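Local atomic coordinates of LAE5 (Uncultured bacterium, PDB entry 5JD3), a protein that probably hydrolyses carboxylic esters, as an esterase of the GDSL-like lipase/acylhydrolase family isolated from a lake metagenome. Residues Asn64-Pro72 with Leu230-Ser238; Tyr159-Met169 with Pro207-Pro217. All coordinates share one frame; numbering follows the deposited sequence.

Contact 1: residues Asn64-Pro72 with Leu230-Ser238; sequences NAHLFARFP and LAATGCLNS
The C-terminal tail packs here against the last turns of helix 59-70, a partly buried contact at the edge of the fold, with the end of helix 219-232 supplying its apolar floor. His66 is gripped from several directions. Leu230 CD1 sits over the centre of one imidazole face, 3.3 Å from the centroid, a CH-pi contact, while Arg70 CD stands above the opposite face, nearer its rim. His66 NE2 donates to Cys235 O at 3.0 Å; the donor lies in the carbonyl plane, while the acceptor is tilted 24° from the imidazole plane. With CG anti to the backbone N (chi1 178°), the ring reaches out to the tail; a histidine suits the place because it offers a flat aromatic face for the leucine methyl and an N-H for the carbonyl. Leu67 CD2 meets Cys235 SG at 4.0 Å, and Phe71 brings its CE2 within 3.7 Å of Cys235 CB; the small cysteine side chain fits between them. Farther out, the extended Arg70 chain runs along Ser238, and Arg70 NH1 donates to Ser238 OG at 3.2 Å. Beyond helix 219-232 the tail runs to helix 59-70, and Gly234, at positive phi, is the C-prime residue of a Schellman motif ending the former.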
loop_
_atom_site.group_PDB
_atom_site.type_symbol
_atom_site.label_atom_id
_atom_site.label_comp_id
_atom_site.label_asym_id
_atom_site.label_seq_id
_atom_site.Cartn_x
_atom_site.Cartn_y
_atom_site.Cartn_z
ATOM N N ASN A 64 4.014 5.668 11.160
ATOM C CA ASN A 64 4.119 6.990 11.762
ATOM C C ASN A 64 4.642 6.923 13.194
ATOM O O ASN A 64 5.491 7.720 13.592
ATOM C CB ASN A 64 2.762 7.695 11.727
ATOM C CG ASN A 64 2.850 9.152 12.132
ATOM O OD1 ASN A 64 3.276 10.000 11.347
ATOM N ND2 ASN A 64 2.441 9.452 13.358
ATOM N N ALA A 65 4.135 5.963 13.961
ATOM C CA ALA A 65 4.569 5.775 15.341
ATOM C C ALA A 65 6.018 5.305 15.401
ATOM O O ALA A 65 6.811 5.807 16.199
ATOM C CB ALA A 65 3.661 4.781 16.049
ATOM N N HIS A 66 6.352 4.340 14.550
ATOM C CA HIS A 66 7.695 3.773 14.484
ATOM C C HIS A 66 8.742 4.829 14.149
ATOM O O HIS A 66 9.780 4.920 14.805
ATOM C CB HIS A 66 7.732 2.645 13.449
ATOM C CG HIS A 66 9.085 2.027 13.261
ATOM N ND1 HIS A 66 9.398 0.769 13.729
ATOM C CD2 HIS A 66 10.197 2.484 12.637
ATOM C CE1 HIS A 66 10.646 0.480 13.408
ATOM N NE2 HIS A 66 11.155 1.506 12.748
ATOM N N LEU A 67 8.463 5.624 13.122
ATOM C CA LEU A 67 9.405 6.632 12.652
ATOM C C LEU A 67 9.603 7.751 13.670
ATOM O O LEU A 67 10.707 8.270 13.822
ATOM C CB LEU A 67 8.939 7.207 11.314
ATOM C CG LEU A 67 8.984 6.219 10.145
ATOM C CD1 LEU A 67 8.190 6.735 8.955
ATOM C CD2 LEU A 67 10.426 5.925 9.748
ATOM N N PHE A 68 8.534 8.120 14.369
ATOM C CA PHE A 68 8.625 9.145 15.402
ATOM C C PHE A 68 9.406 8.657 16.617
ATOM O O PHE A 68 10.252 9.373 17.146
ATOM C CB PHE A 68 7.231 9.604 15.840
ATOM C CG PHE A 68 6.728 10.809 15.099
ATOM C CD1 PHE A 68 7.403 12.016 15.178
ATOM C CD2 PHE A 68 5.572 10.741 14.340
ATOM C CE1 PHE A 68 6.940 13.130 14.501
ATOM C CE2 PHE A 68 5.104 11.851 13.664
ATOM C CZ PHE A 68 5.788 13.048 13.744
ATOM N N ALA A 69 9.118 7.435 17.054
ATOM C CA ALA A 69 9.711 6.900 18.274
ATOM C C ALA A 69 11.192 6.569 18.111
ATOM O O ALA A 69 11.987 6.799 19.023
ATOM C CB ALA A 69 8.950 5.666 18.727
ATOM N N ARG A 70 11.561 6.030 16.954
ATOM C CA ARG A 70 12.935 5.592 16.722
ATOM C C ARG A 70 13.778 6.646 16.014
ATOM O O ARG A 70 14.998 6.682 16.173
ATOM C CB ARG A 70 12.954 4.299 15.909
ATOM C CG ARG A 70 12.376 3.094 16.627
ATOM C CD ARG A 70 12.521 1.865 15.756
ATOM N NE ARG A 70 11.868 0.686 16.318
ATOM C CZ ARG A 70 12.497 -0.447 16.604
ATOM N NH1 ARG A 70 13.801 -0.556 16.383
ATOM N NH2 ARG A 70 11.826 -1.473 17.108
ATOM N N PHE A 71 13.130 7.497 15.226
ATOM C CA PHE A 71 13.838 8.564 14.527
ATOM C C PHE A 71 13.170 9.927 14.712
ATOM O O PHE A 71 12.700 10.517 13.739
ATOM C CB PHE A 71 13.934 8.248 13.031
ATOM C CG PHE A 71 14.515 6.895 12.726
ATOM C CD1 PHE A 71 15.884 6.726 12.596
ATOM C CD2 PHE A 71 13.689 5.795 12.556
ATOM C CE1 PHE A 71 16.420 5.483 12.312
ATOM C CE2 PHE A 71 14.220 4.548 12.272
ATOM C CZ PHE A 71 15.586 4.393 12.148
ATOM N N PRO A 72 13.125 10.434 15.958
ATOM C CA PRO A 72 12.526 11.755 16.184
ATOM C C PRO A 72 13.242 12.858 15.411
ATOM O O PRO A 72 12.607 13.819 14.977
ATOM C CB PRO A 72 12.688 11.967 17.694
ATOM C CG PRO A 72 12.873 10.609 18.264
ATOM C CD PRO A 72 13.591 9.823 17.216
ATOM N N LEU A 230 9.430 -0.666 6.194
ATOM C CA LEU A 230 10.579 -0.131 6.918
ATOM C C LEU A 230 11.883 -0.790 6.490
ATOM O O LEU A 230 12.902 -0.117 6.321
ATOM C CB LEU A 230 10.379 -0.303 8.424
ATOM C CG LEU A 230 9.246 0.517 9.040
ATOM C CD1 LEU A 230 8.909 0.010 10.430
ATOM C CD2 LEU A 230 9.614 1.992 9.077
ATOM N N ALA A 231 11.847 -2.108 6.319
ATOM C CA ALA A 231 13.025 -2.862 5.905
ATOM C C ALA A 231 13.473 -2.451 4.507
ATOM O O ALA A 231 14.668 -2.298 4.249
ATOM C CB ALA A 231 12.742 -4.356 5.954
ATOM N N ALA A 232 12.508 -2.272 3.611
ATOM C CA ALA A 232 12.796 -1.879 2.236
ATOM C C ALA A 232 13.362 -0.464 2.172
ATOM O O ALA A 232 14.128 -0.133 1.267
ATOM C CB ALA A 232 11.542 -1.986 1.383
ATOM N N THR A 233 12.980 0.367 3.135
ATOM C CA THR A 233 13.461 1.742 3.198
ATOM C C THR A 233 14.601 1.876 4.206
ATOM O O THR A 233 15.045 2.982 4.513
ATOM C CB THR A 233 12.332 2.720 3.567
ATOM O OG1 THR A 233 11.788 2.367 4.844
ATOM C CG2 THR A 233 11.228 2.675 2.521
ATOM N N GLY A 234 15.060 0.740 4.722
ATOM C CA GLY A 234 16.237 0.692 5.571
ATOM C C GLY A 234 16.136 1.409 6.907
ATOM O O GLY A 234 17.105 2.016 7.360
ATOM N N CYS A 235 14.968 1.339 7.538
ATOM C CA CYS A 235 14.783 1.899 8.876
ATOM C C CYS A 235 13.953 0.975 9.762
ATOM O O CYS A 235 13.194 1.434 10.617
ATOM C CB CYS A 235 14.128 3.280 8.802
ATOM S SG CYS A 235 12.701 3.397 7.701
ATOM N N LEU A 236 14.103 -0.330 9.553
ATOM C CA LEU A 236 13.417 -1.324 10.370
ATOM C C LEU A 236 13.963 -1.330 11.794
ATOM O O LEU A 236 13.204 -1.302 12.762
ATOM C CB LEU A 236 13.554 -2.715 9.750
ATOM C CG LEU A 236 12.997 -3.880 10.570
ATOM C CD1 LEU A 236 11.491 -3.745 10.731
ATOM C CD2 LEU A 236 13.357 -5.214 9.931
ATOM N N ASN A 237 15.286 -1.366 11.911
ATOM C CA ASN A 237 15.941 -1.378 13.214
ATOM C C ASN A 237 16.577 -0.034 13.549
ATOM O O ASN A 237 16.748 0.819 12.677
ATOM C CB ASN A 237 16.999 -2.482 13.266
ATOM C CG ASN A 237 16.402 -3.868 13.119
ATOM O OD1 ASN A 237 15.262 -4.109 13.513
ATOM N ND2 ASN A 237 17.172 -4.787 12.548
ATOM N N SER A 238 16.925 0.148 14.818
ATOM C CA SER A 238 17.542 1.387 15.275
ATOM C C SER A 238 18.407 1.148 16.509
ATOM O O SER A 238 18.365 0.074 17.109
ATOM C CB SER A 238 16.474 2.439 15.577
ATOM O OG SER A 238 15.634 2.021 16.639
#

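Contact 2: residues Tyr159-Met169 with Pro207-Pro217; sequences YFIEPNREDAM and PAQLAWDRIHP
Phe160 sets its ring corner CZ over the centre of the Arg214 guanidinium, 3.4 Å from Arg214 CZ, the two planes 54° apart. An aromatic suits this place: farther round the same ring, CD1 meets Ile215 CD1 at the ring edge, 3.6 Å away, and Met169 CG lies above one face, offset toward the rim. The guanidinium also pairs with Glu162 in a salt bridge, where Arg214 NH1 donates to OE1 at 2.5 Å; Glu162 OE1 lies in the guanidinium plane, but NH1 reaches it from above the carboxylate plane, the two planes being 79° apart. A bend at chi3 (-72°) turns the arginine's end toward Glu162, whose OE2 takes the N-H of Asn164. A leucine in place of Arg214 would probably leave Glu162 OE1 without its charged mate and Phe160 CZ without the flat group beneath it. The 207-217 loop carries Asp213 and His216, which with Ser36 have the geometry of the Ser-His-Asp triad expected of a GDSL-type hydrolase. Asp213 OD2 accepts from His216 ND1 at 2.8 Å, within the imidazole plane, while OD1 accepts from Ile215 N, an Asx turn, and from His216 N, which extends it to an Asx motif and fixes the carboxylate. Next to this pair, Tyr159 OH donates to Ile215 O, nearly along the C=O axis, and Ile161 N donates to Arg214 O at 3.0 Å. Branched Ile161 fills two directions at once: CD1 meets Ala211 CB at 3.8 Å, and CG2 packs on Pro207 CB at 4.0 Å.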
loop_
_atom_site.group_PDB
_atom_site.type_symbol
_atom_site.label_atom_id
_atom_site.label_comp_id
_atom_site.label_asym_id
_atom_site.label_seq_id
_atom_site.Cartn_x
_atom_site.Cartn_y
_atom_site.Cartn_z
ATOM N N TYR A 159 -1.684 -8.024 -1.711
ATOM C CA TYR A 159 -1.455 -9.326 -1.108
ATOM C C TYR A 159 -2.743 -10.102 -0.899
ATOM O O TYR A 159 -3.843 -9.550 -0.946
ATOM C CB TYR A 159 -0.727 -9.174 0.233
ATOM C CG TYR A 159 -1.561 -8.516 1.309
ATOM C CD1 TYR A 159 -2.369 -9.271 2.152
ATOM C CD2 TYR A 159 -1.545 -7.141 1.483
ATOM C CE1 TYR A 159 -3.137 -8.673 3.131
ATOM C CE2 TYR A 159 -2.306 -6.539 2.464
ATOM C CZ TYR A 159 -3.100 -7.305 3.282
ATOM O OH TYR A 159 -3.858 -6.700 4.256
ATOM N N PHE A 160 -2.582 -11.399 -0.665
ATOM C CA PHE A 160 -3.669 -12.260 -0.239
ATOM C C PHE A 160 -3.110 -13.173 0.842
ATOM O O PHE A 160 -2.169 -13.925 0.597
ATOM C CB PHE A 160 -4.231 -13.061 -1.415
ATOM C CG PHE A 160 -5.514 -13.781 -1.105
ATOM C CD1 PHE A 160 -6.502 -13.172 -0.349
ATOM C CD2 PHE A 160 -5.740 -15.058 -1.590
ATOM C CE1 PHE A 160 -7.685 -13.830 -0.068
ATOM C CE2 PHE A 160 -6.922 -15.721 -1.315
ATOM C CZ PHE A 160 -7.896 -15.105 -0.552
ATOM N N ILE A 161 -3.663 -13.089 2.048
ATOM C CA ILE A 161 -3.151 -13.884 3.156
ATOM C C ILE A 161 -3.584 -15.337 2.982
ATOM O O ILE A 161 -4.452 -15.840 3.697
ATOM C CB ILE A 161 -3.619 -13.335 4.518
ATOM C CG1 ILE A 161 -3.371 -11.829 4.588
ATOM C CG2 ILE A 161 -2.885 -14.025 5.660
ATOM C CD1 ILE A 161 -3.778 -11.197 5.902
ATOM N N GLU A 162 -2.969 -15.999 2.008
ATOM C CA GLU A 162 -3.281 -17.382 1.680
ATOM C C GLU A 162 -2.042 -18.077 1.127
ATOM O O GLU A 162 -1.560 -17.728 0.050
ATOM C CB GLU A 162 -4.427 -17.452 0.668
ATOM C CG GLU A 162 -4.760 -18.859 0.205
ATOM C CD GLU A 162 -5.133 -19.775 1.354
ATOM O OE1 GLU A 162 -6.019 -19.400 2.150
ATOM O OE2 GLU A 162 -4.539 -20.868 1.464
ATOM N N PRO A 163 -1.516 -19.061 1.871
ATOM C CA PRO A 163 -0.295 -19.774 1.478
ATOM C C PRO A 163 -0.481 -20.675 0.256
ATOM O O PRO A 163 0.496 -20.958 -0.436
ATOM C CB PRO A 163 0.039 -20.607 2.721
ATOM C CG PRO A 163 -1.259 -20.773 3.427
ATOM C CD PRO A 163 -2.019 -19.505 3.182
ATOM N N ASN A 164 -1.708 -21.118 -0.003
ATOM C CA ASN A 164 -1.978 -21.962 -1.163
ATOM C C ASN A 164 -1.743 -21.201 -2.464
ATOM O O ASN A 164 -2.540 -20.344 -2.844
ATOM C CB ASN A 164 -3.408 -22.502 -1.123
ATOM C CG ASN A 164 -3.696 -23.464 -2.259
ATOM O OD1 ASN A 164 -2.785 -24.080 -2.806
ATOM N ND2 ASN A 164 -4.968 -23.593 -2.620
ATOM N N ARG A 165 -0.649 -21.526 -3.145
ATOM C CA ARG A 165 -0.232 -20.786 -4.331
ATOM C C ARG A 165 -1.072 -21.114 -5.563
ATOM O O ARG A 165 -1.022 -20.394 -6.561
ATOM C CB ARG A 165 1.246 -21.054 -4.626
ATOM C CG ARG A 165 2.173 -20.684 -3.482
ATOM C CD ARG A 165 2.072 -19.203 -3.152
ATOM N NE ARG A 165 2.669 -18.365 -4.188
ATOM C CZ ARG A 165 3.872 -17.806 -4.092
ATOM N NH1 ARG A 165 4.606 -17.988 -3.003
ATOM N NH2 ARG A 165 4.339 -17.057 -5.081
ATOM N N GLU A 166 -1.840 -22.197 -5.499
ATOM C CA GLU A 166 -2.704 -22.563 -6.616
ATOM C C GLU A 166 -4.169 -22.246 -6.319
ATOM O O GLU A 166 -5.069 -22.712 -7.016
ATOM C CB GLU A 166 -2.532 -24.043 -6.973
ATOM C CG GLU A 166 -2.414 -24.977 -5.784
ATOM C CD GLU A 166 -1.824 -26.323 -6.164
ATOM O OE1 GLU A 166 -1.516 -26.521 -7.359
ATOM O OE2 GLU A 166 -1.662 -27.178 -5.268
ATOM N N ASP A 167 -4.398 -21.449 -5.280
ATOM C CA ASP A 167 -5.721 -20.889 -5.032
ATOM C C ASP A 167 -5.995 -19.828 -6.091
ATOM O O ASP A 167 -5.136 -18.989 -6.367
ATOM C CB ASP A 167 -5.815 -20.293 -3.626
ATOM C CG ASP A 167 -7.152 -19.622 -3.363
ATOM O OD1 ASP A 167 -8.063 -20.292 -2.832
ATOM O OD2 ASP A 167 -7.293 -18.422 -3.683
ATOM N N ALA A 168 -7.188 -19.876 -6.677
ATOM C CA ALA A 168 -7.542 -19.020 -7.809
ATOM C C ALA A 168 -7.289 -17.539 -7.542
ATOM O O ALA A 168 -6.810 -16.821 -8.419
ATOM C CB ALA A 168 -8.999 -19.238 -8.189
ATOM N N MET A 169 -7.602 -17.086 -6.333
ATOM C CA MET A 169 -7.431 -15.679 -5.988
ATOM C C MET A 169 -5.984 -15.348 -5.620
ATOM O O MET A 169 -5.486 -14.273 -5.953
ATOM C CB MET A 169 -8.368 -15.290 -4.842
ATOM C CG MET A 169 -8.165 -13.867 -4.349
ATOM S SD MET A 169 -9.603 -13.165 -3.523
ATOM C CE MET A 169 -8.859 -11.725 -2.760
ATOM N N PRO A 207 -3.591 -18.395 8.375
ATOM C CA PRO A 207 -4.175 -17.089 8.037
ATOM C C PRO A 207 -5.238 -16.592 9.020
ATOM O O PRO A 207 -5.359 -15.383 9.221
ATOM C CB PRO A 207 -4.795 -17.344 6.664
ATOM C CG PRO A 207 -3.885 -18.343 6.047
ATOM C CD PRO A 207 -3.377 -19.219 7.171
ATOM N N ALA A 208 -5.988 -17.513 9.621
ATOM C CA ALA A 208 -7.028 -17.159 10.583
ATOM C C ALA A 208 -6.459 -16.402 11.780
ATOM O O ALA A 208 -7.151 -15.594 12.400
ATOM C CB ALA A 208 -7.760 -18.408 11.049
ATOM N N GLN A 209 -5.195 -16.665 12.098
ATOM C CA GLN A 209 -4.528 -15.998 13.209
ATOM C C GLN A 209 -4.326 -14.513 12.908
ATOM O O GLN A 209 -4.204 -13.695 13.822
ATOM C CB GLN A 209 -3.187 -16.679 13.508
ATOM C CG GLN A 209 -2.524 -16.240 14.805
ATOM C CD GLN A 209 -1.574 -15.074 14.615
ATOM O OE1 GLN A 209 -1.289 -14.666 13.489
ATOM N NE2 GLN A 209 -1.084 -14.525 15.720
ATOM N N LEU A 210 -4.303 -14.169 11.623
ATOM C CA LEU A 210 -4.129 -12.782 11.200
ATOM C C LEU A 210 -5.431 -12.144 10.729
ATOM O O LEU A 210 -5.792 -11.056 11.176
ATOM C CB LEU A 210 -3.093 -12.688 10.078
ATOM C CG LEU A 210 -1.618 -12.755 10.465
ATOM C CD1 LEU A 210 -0.751 -12.444 9.258
ATOM C CD2 LEU A 210 -1.312 -11.801 11.609
ATOM N N ALA A 211 -6.127 -12.819 9.820
ATOM C CA ALA A 211 -7.319 -12.250 9.204
ATOM C C ALA A 211 -8.326 -13.320 8.805
ATOM O O ALA A 211 -8.003 -14.239 8.052
ATOM C CB ALA A 211 -6.934 -11.418 7.992
ATOM N N TRP A 212 -9.549 -13.190 9.310
ATOM C CA TRP A 212 -10.627 -14.107 8.959
ATOM C C TRP A 212 -10.901 -14.097 7.457
ATOM O O TRP A 212 -11.144 -15.144 6.859
ATOM C CB TRP A 212 -11.906 -13.757 9.725
ATOM C CG TRP A 212 -11.973 -14.339 11.108
ATOM C CD1 TRP A 212 -10.983 -15.012 11.766
ATOM C CD2 TRP A 212 -13.096 -14.309 11.999
ATOM N NE1 TRP A 212 -11.420 -15.397 13.011
ATOM C CE2 TRP A 212 -12.713 -14.977 13.179
ATOM C CE3 TRP A 212 -14.388 -13.778 11.912
ATOM C CZ2 TRP A 212 -13.576 -15.130 14.264
ATOM C CZ3 TRP A 212 -15.242 -13.930 12.990
ATOM C CH2 TRP A 212 -14.832 -14.601 14.151
ATOM N N ASP A 213 -10.851 -12.915 6.848
ATOM C CA ASP A 213 -11.119 -12.789 5.418
ATOM C C ASP A 213 -9.838 -12.773 4.586
ATOM O O ASP A 213 -9.876 -12.504 3.385
ATOM C CB ASP A 213 -11.949 -11.530 5.131
ATOM C CG ASP A 213 -11.272 -10.245 5.595
ATOM O OD1 ASP A 213 -10.044 -10.238 5.822
ATOM O OD2 ASP A 213 -11.979 -9.224 5.723
ATOM N N ARG A 214 -8.711 -13.039 5.243
ATOM C CA ARG A 214 -7.406 -13.115 4.587
ATOM C C ARG A 214 -7.014 -11.818 3.877
ATOM O O ARG A 214 -6.169 -11.828 2.983
ATOM C CB ARG A 214 -7.381 -14.279 3.591
ATOM C CG ARG A 214 -7.593 -15.643 4.231
ATOM C CD ARG A 214 -7.592 -16.758 3.196
ATOM N NE ARG A 214 -8.798 -16.751 2.373
ATOM C CZ ARG A 214 -9.051 -17.638 1.414
ATOM N NH1 ARG A 214 -8.181 -18.605 1.156
ATOM N NH2 ARG A 214 -10.175 -17.559 0.715
ATOM N N ILE A 215 -7.628 -10.707 4.276
ATOM C CA ILE A 215 -7.321 -9.407 3.684
ATOM C C ILE A 215 -7.151 -8.327 4.748
ATOM O O ILE A 215 -6.127 -7.645 4.783
ATOM C CB ILE A 215 -8.410 -8.960 2.691
ATOM C CG1 ILE A 215 -8.358 -9.813 1.422
ATOM C CG2 ILE A 215 -8.228 -7.494 2.330
ATOM C CD1 ILE A 215 -7.040 -9.721 0.679
ATOM N N HIS A 216 -8.158 -8.168 5.603
ATOM C CA HIS A 216 -8.101 -7.194 6.691
ATOM C C HIS A 216 -7.579 -7.848 7.967
ATOM O O HIS A 216 -8.322 -8.547 8.657
ATOM C CB HIS A 216 -9.481 -6.580 6.945
ATOM C CG HIS A 216 -10.122 -6.000 5.723
ATOM N ND1 HIS A 216 -11.046 -6.690 4.969
ATOM C CD2 HIS A 216 -9.978 -4.793 5.128
ATOM C CE1 HIS A 216 -11.441 -5.934 3.960
ATOM N NE2 HIS A 216 -10.808 -4.777 4.034
ATOM N N PRO A 217 -6.299 -7.614 8.291
ATOM C CA PRO A 217 -5.662 -8.311 9.408
ATOM C C PRO A 217 -5.818 -7.581 10.735
ATOM O O PRO A 217 -6.294 -6.446 10.765
ATOM C CB PRO A 217 -4.196 -8.341 8.986
ATOM C CG PRO A 217 -4.021 -7.038 8.257
ATOM C CD PRO A 217 -5.356 -6.709 7.611
#

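How the contacts relate
Contact 2 is nested in sequence inside the loop closed by contact 1, yet the two do not touch: their centres lie 27 Å apart and their nearest atoms about 14 Å. Helix 219-232 connects them, beginning just after the 207-217 loop and ending in the 230-238 segment. Contact 2 holds Asp213 and His216, the probable acid and base of a triad completed by Ser36, whose OG is hydrogen-bonded to His216 NE2. In contact 1, helix 59-70 rests on strand 77-82, whereas Ala232 and Thr233 touch strand 190-192 at the other edge of the sheet. A bound di(hydroxyethyl)ether is about 11 Å from the side chain of Pro217, and one is about 12 Å from that of His66.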